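Local coordinates for protein Ras-3 from Cryphonectria parasitica (Cryphonectria parasitica, PDB 4KU4) that belongs to the Ras family of small P-loop proteins and holds guanosine-5'-diphosphate in its nucleotide pocket, at residues F89-F101 / V141-V155. Numbering follows the deposited sequence. Where two conformers were deposited one is given.
Sequences FVIVFDVTRRSSF and VLVGNKCDLDTRREV. With GDP (guanosine-5'-diphosphate), chain C.
G144 lies beneath the aromatic ring of F93, its CA 3.7 Å from the ring centroid in a CH-pi contact. The F93 side chain reaches this position with CG between the backbone N and the carbonyl carbon (chi1 73°). CD1 of F101 sits over the centre of the opposite ring face, so the phenyl group is held between backbone and a second aromatic. V155 continues the cluster: its CG1 stands over the middle of the F101 ring, 3.8 Å from the centroid, while CG2 packs against F101 CB and R98 CA.

Strands 89-94 and 141-145 run parallel as neighbouring inner strands of the Ras-type P-loop sheet, joined by alternating backbone bonds from V141 N to F89 O through V95 N to N145 O. On the face turned to helix 182-196, V90 CG1 meets V143 CG2 at 3.5 Å; I91 and L142 pack on the other.

At the ends of the strands the contact turns polar beside the nucleotide. The extended K146 chain crosses the D94 carboxylate, and NZ forms a salt bridge with D94 OD2 (2.9 Å), approaching from above the carboxylate plane; NZ also bonds G24 O and, weakly, GDP O4'. The other oxygen, OD1, accepts T96 N, closing an Asx turn, and also T96 OG1 from the same face of the carboxylate; the two bonds hold its rotation. D148 grips the guanine with both oxygens, OD1 to GDP N1 (2.7 Å) and OD2 to GDP N2 (2.8 Å).

V95 O accepts E154 N and V155 N together. With CG anti to its carbonyl carbon (chi1 -69°), E154 extends past T96 O to receive R98 N on OE2 (2.8 Å, 168° at the hydrogen), at the start of helix 98-118. R98 in turn bends back, NH2 reaching E154 O while NH1 pairs with E159.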
# COMPACT_ATOMS: atom_id res chain seq x y z
N PHE A 89 1.93 5.06 2.72
CA PHE A 89 0.66 4.50 2.30
C PHE A 89 0.72 3.59 1.09
O PHE A 89 1.37 3.88 0.08
CB PHE A 89 -0.34 5.64 2.04
CG PHE A 89 -0.63 6.45 3.26
CD1 PHE A 89 -1.67 6.10 4.10
CD2 PHE A 89 0.16 7.55 3.58
CE1 PHE A 89 -1.94 6.84 5.24
CE2 PHE A 89 -0.11 8.29 4.72
CZ PHE A 89 -1.16 7.92 5.56
N VAL A 90 0.01 2.47 1.20
CA VAL A 90 -0.15 1.55 0.11
C VAL A 90 -1.64 1.53 -0.22
O VAL A 90 -2.45 1.05 0.57
CB VAL A 90 0.31 0.15 0.51
CG1 VAL A 90 0.12 -0.83 -0.64
CG2 VAL A 90 1.79 0.20 0.96
N ILE A 91 -1.99 2.09 -1.38
CA ILE A 91 -3.38 2.16 -1.80
C ILE A 91 -3.62 1.10 -2.87
O ILE A 91 -3.07 1.17 -3.96
CB ILE A 91 -3.71 3.57 -2.29
CG1 ILE A 91 -3.30 4.56 -1.20
CG2 ILE A 91 -5.20 3.68 -2.67
CD1 ILE A 91 -3.74 5.99 -1.49
N VAL A 92 -4.42 0.09 -2.51
CA VAL A 92 -4.58 -1.10 -3.33
C VAL A 92 -5.87 -1.08 -4.16
O VAL A 92 -6.96 -0.72 -3.67
CB VAL A 92 -4.58 -2.36 -2.44
CG1 VAL A 92 -4.55 -3.62 -3.29
CG2 VAL A 92 -3.39 -2.33 -1.50
N PHE A 93 -5.76 -1.49 -5.42
CA PHE A 93 -6.93 -1.76 -6.24
C PHE A 93 -6.78 -3.13 -6.89
O PHE A 93 -5.71 -3.74 -6.81
CB PHE A 93 -7.18 -0.64 -7.26
CG PHE A 93 -6.22 -0.62 -8.40
CD1 PHE A 93 -6.52 -1.28 -9.59
CD2 PHE A 93 -5.05 0.13 -8.32
CE1 PHE A 93 -5.64 -1.24 -10.67
CE2 PHE A 93 -4.17 0.18 -9.39
CZ PHE A 93 -4.47 -0.50 -10.57
N ASP A 94 -7.87 -3.63 -7.47
CA ASP A 94 -7.96 -4.97 -8.03
C ASP A 94 -7.98 -4.75 -9.52
O ASP A 94 -8.85 -4.04 -10.02
CB ASP A 94 -9.28 -5.61 -7.54
CG ASP A 94 -9.55 -6.99 -8.12
OD1 ASP A 94 -8.93 -7.40 -9.12
OD2 ASP A 94 -10.41 -7.68 -7.55
N VAL A 95 -7.00 -5.29 -10.24
CA VAL A 95 -6.89 -4.95 -11.65
C VAL A 95 -8.08 -5.50 -12.43
O VAL A 95 -8.32 -5.07 -13.56
CB VAL A 95 -5.57 -5.42 -12.32
CG1 VAL A 95 -4.35 -4.78 -11.64
CG2 VAL A 95 -5.48 -6.94 -12.35
N THR A 96 -8.81 -6.44 -11.83
CA THR A 96 -9.99 -7.01 -12.47
C THR A 96 -11.27 -6.24 -12.19
O THR A 96 -12.33 -6.65 -12.66
CB THR A 96 -10.24 -8.48 -12.06
OG1 THR A 96 -10.77 -8.53 -10.73
CG2 THR A 96 -8.99 -9.32 -12.17
N ARG A 97 -11.19 -5.15 -11.42
CA ARG A 97 -12.37 -4.38 -11.03
C ARG A 97 -12.15 -2.87 -11.15
O ARG A 97 -11.57 -2.23 -10.27
CB ARG A 97 -12.80 -4.68 -9.59
CG ARG A 97 -13.68 -5.90 -9.42
CD ARG A 97 -14.66 -5.67 -8.26
NE ARG A 97 -14.00 -5.38 -6.98
CZ ARG A 97 -14.08 -4.23 -6.31
NH1 ARG A 97 -14.79 -3.22 -6.79
NH2 ARG A 97 -13.45 -4.09 -5.15
N ARG A 98 -12.64 -2.30 -12.24
CA ARG A 98 -12.39 -0.90 -12.51
C ARG A 98 -12.93 0.02 -11.41
O ARG A 98 -12.35 1.06 -11.14
CB ARG A 98 -12.95 -0.52 -13.87
CG ARG A 98 -12.95 0.96 -14.13
CD ARG A 98 -13.20 1.24 -15.58
NE ARG A 98 -12.15 0.69 -16.42
CZ ARG A 98 -11.01 1.31 -16.66
NH1 ARG A 98 -10.78 2.50 -16.11
NH2 ARG A 98 -10.10 0.75 -17.44
N SER A 99 -14.04 -0.35 -10.78
CA SER A 99 -14.56 0.47 -9.69
C SER A 99 -13.54 0.65 -8.57
O SER A 99 -13.46 1.70 -7.97
CB SER A 99 -15.86 -0.13 -9.12
OG SER A 99 -15.71 -1.51 -8.85
N SER A 100 -12.76 -0.40 -8.28
CA SER A 100 -11.76 -0.33 -7.22
C SER A 100 -10.63 0.63 -7.58
O SER A 100 -10.03 1.28 -6.72
CB SER A 100 -11.18 -1.72 -6.90
OG SER A 100 -10.27 -2.14 -7.91
N PHE A 101 -10.36 0.74 -8.87
CA PHE A 101 -9.31 1.63 -9.36
C PHE A 101 -9.78 3.06 -9.19
O PHE A 101 -9.01 3.95 -8.84
CB PHE A 101 -9.00 1.27 -10.82
CG PHE A 101 -7.99 2.15 -11.49
CD1 PHE A 101 -6.70 2.25 -11.00
CD2 PHE A 101 -8.32 2.84 -12.64
CE1 PHE A 101 -5.75 3.05 -11.64
CE2 PHE A 101 -7.39 3.63 -13.28
CZ PHE A 101 -6.09 3.72 -12.79
N VAL A 141 2.11 4.57 -2.57
CA VAL A 141 2.23 3.70 -3.73
C VAL A 141 0.86 3.15 -4.10
O VAL A 141 0.13 2.67 -3.23
CB VAL A 141 3.29 2.56 -3.56
CG1 VAL A 141 2.98 1.68 -2.35
CG2 VAL A 141 3.39 1.71 -4.85
N LEU A 142 0.50 3.28 -5.37
CA LEU A 142 -0.71 2.65 -5.87
C LEU A 142 -0.36 1.25 -6.31
O LEU A 142 0.55 1.06 -7.11
CB LEU A 142 -1.26 3.41 -7.07
CG LEU A 142 -1.90 4.78 -6.89
CD1 LEU A 142 -2.04 5.35 -8.29
CD2 LEU A 142 -3.27 4.69 -6.20
N VAL A 143 -1.11 0.27 -5.82
CA VAL A 143 -0.83 -1.13 -6.11
C VAL A 143 -1.95 -1.76 -6.92
O VAL A 143 -3.10 -1.78 -6.49
CB VAL A 143 -0.62 -1.94 -4.81
CG1 VAL A 143 -0.57 -3.44 -5.09
CG2 VAL A 143 0.64 -1.48 -4.08
N GLY A 144 -1.62 -2.26 -8.10
CA GLY A 144 -2.59 -3.00 -8.90
C GLY A 144 -2.45 -4.47 -8.57
O GLY A 144 -1.57 -5.14 -9.11
N ASN A 145 -3.33 -4.98 -7.71
CA ASN A 145 -3.21 -6.36 -7.22
C ASN A 145 -4.04 -7.32 -8.05
O ASN A 145 -4.89 -6.90 -8.84
CB ASN A 145 -3.63 -6.44 -5.75
CG ASN A 145 -3.30 -7.80 -5.13
OD1 ASN A 145 -2.21 -8.34 -5.33
ND2 ASN A 145 -4.23 -8.33 -4.34
N LYS A 146 -3.75 -8.61 -7.88
CA LYS A 146 -4.38 -9.71 -8.62
C LYS A 146 -3.90 -9.74 -10.07
O LYS A 146 -4.67 -10.05 -10.98
CB LYS A 146 -5.91 -9.66 -8.53
CG LYS A 146 -6.48 -9.33 -7.16
CD LYS A 146 -7.87 -9.91 -6.97
CE LYS A 146 -8.48 -9.49 -5.63
NZ LYS A 146 -9.95 -9.74 -5.59
N CYS A 147 -2.63 -9.42 -10.29
CA CYS A 147 -2.12 -9.39 -11.66
C CYS A 147 -1.98 -10.79 -12.27
O CYS A 147 -1.78 -10.93 -13.47
CB CYS A 147 -0.77 -8.57 -11.82
SG CYS A 147 0.64 -9.31 -10.93
N ASP A 148 -2.08 -11.83 -11.44
CA ASP A 148 -2.09 -13.21 -11.93
C ASP A 148 -3.39 -13.48 -12.70
O ASP A 148 -3.51 -14.47 -13.41
CB ASP A 148 -1.96 -14.20 -10.77
CG ASP A 148 -3.03 -14.01 -9.72
OD1 ASP A 148 -2.96 -13.00 -8.99
OD2 ASP A 148 -3.96 -14.83 -9.64
N LEU A 149 -4.35 -12.58 -12.54
CA LEU A 149 -5.65 -12.70 -13.20
C LEU A 149 -5.67 -11.90 -14.49
O LEU A 149 -6.62 -11.16 -14.78
CB LEU A 149 -6.78 -12.24 -12.26
CG LEU A 149 -6.93 -13.13 -11.02
CD1 LEU A 149 -8.12 -12.72 -10.18
CD2 LEU A 149 -7.04 -14.57 -11.45
N ASP A 150 -4.60 -12.06 -15.27
CA ASP A 150 -4.37 -11.27 -16.47
C ASP A 150 -5.51 -11.38 -17.48
O ASP A 150 -5.93 -10.37 -18.06
CB ASP A 150 -3.00 -11.60 -17.10
CG ASP A 150 -2.89 -13.04 -17.62
OD1 ASP A 150 -3.24 -13.99 -16.90
OD2 ASP A 150 -2.41 -13.21 -18.77
N THR A 151 -6.05 -12.58 -17.64
CA THR A 151 -7.11 -12.82 -18.62
C THR A 151 -8.44 -12.18 -18.24
O THR A 151 -9.40 -12.22 -19.02
CB THR A 151 -7.35 -14.33 -18.82
OG1 THR A 151 -7.91 -14.90 -17.63
CG2 THR A 151 -6.05 -15.04 -19.17
N ARG A 152 -8.50 -11.57 -17.06
CA ARG A 152 -9.72 -10.95 -16.57
C ARG A 152 -9.51 -9.51 -16.12
O ARG A 152 -10.28 -8.97 -15.34
CB ARG A 152 -10.32 -11.78 -15.42
CG ARG A 152 -10.86 -13.14 -15.85
CD ARG A 152 -12.12 -12.96 -16.68
NE ARG A 152 -12.72 -14.23 -17.07
CZ ARG A 152 -12.42 -14.87 -18.20
NH1 ARG A 152 -11.53 -14.35 -19.04
NH2 ARG A 152 -13.02 -16.02 -18.49
N ARG A 153 -8.46 -8.87 -16.61
CA ARG A 153 -8.22 -7.52 -16.11
C ARG A 153 -9.16 -6.50 -16.78
O ARG A 153 -9.53 -6.65 -17.95
CB ARG A 153 -6.73 -7.14 -16.13
CG ARG A 153 -6.11 -6.88 -17.48
CD ARG A 153 -4.87 -5.97 -17.35
NE ARG A 153 -3.68 -6.63 -16.78
CZ ARG A 153 -2.88 -6.07 -15.88
NH1 ARG A 153 -1.79 -6.71 -15.44
NH2 ARG A 153 -3.16 -4.86 -15.40
N GLU A 154 -9.57 -5.51 -16.01
CA GLU A 154 -10.40 -4.42 -16.52
C GLU A 154 -9.61 -3.13 -16.56
O GLU A 154 -10.03 -2.16 -17.19
CB GLU A 154 -11.62 -4.21 -15.62
CG GLU A 154 -12.65 -5.35 -15.66
CD GLU A 154 -13.90 -5.03 -14.83
OE1 GLU A 154 -14.89 -5.79 -14.94
OE2 GLU A 154 -13.90 -4.03 -14.09
N VAL A 155 -8.48 -3.10 -15.85
CA VAL A 155 -7.61 -1.93 -15.81
C VAL A 155 -6.23 -2.30 -16.35
O VAL A 155 -5.60 -3.24 -15.88
CB VAL A 155 -7.44 -1.40 -14.36
CG1 VAL A 155 -6.60 -0.15 -14.37
CG2 VAL A 155 -8.79 -1.10 -13.73
PB GDP C . -9.24 -7.16 1.27
O1B GDP C . -8.46 -7.35 2.55
O2B GDP C . -8.70 -5.94 0.52
O3B GDP C . -10.71 -6.99 1.56
O3A GDP C . -9.01 -8.47 0.34
PA GDP C . -8.57 -9.96 0.81
O1A GDP C . -7.10 -10.04 1.16
O2A GDP C . -9.43 -10.49 1.94
O5' GDP C . -8.80 -10.81 -0.52
C5' GDP C . -10.12 -10.86 -1.09
C4' GDP C . -10.15 -12.03 -2.05
O4' GDP C . -9.20 -11.77 -3.06
C3' GDP C . -9.76 -13.34 -1.41
O3' GDP C . -10.57 -14.41 -1.94
C2' GDP C . -8.33 -13.53 -1.84
O2' GDP C . -7.97 -14.91 -1.93
C1' GDP C . -8.33 -12.88 -3.21
N9 GDP C . -7.02 -12.32 -3.60
C8 GDP C . -6.30 -11.39 -2.94
N7 GDP C . -5.16 -11.11 -3.61
C5 GDP C . -5.16 -11.86 -4.73
C6 GDP C . -4.26 -12.06 -5.87
O6 GDP C . -3.19 -11.42 -5.96
N1 GDP C . -4.62 -12.93 -6.82
C2 GDP C . -5.76 -13.63 -6.77
N2 GDP C . -6.02 -14.49 -7.77
N3 GDP C . -6.63 -13.51 -5.74
C4 GDP C . -6.38 -12.65 -4.72
O HOH W 1 -11.23 -9.94 -7.85
O HOH W 2 -12.99 -8.89 -14.53
O HOH W 3 -12.29 -1.34 -18.21
O HOH W 4 -15.91 -2.51 -11.90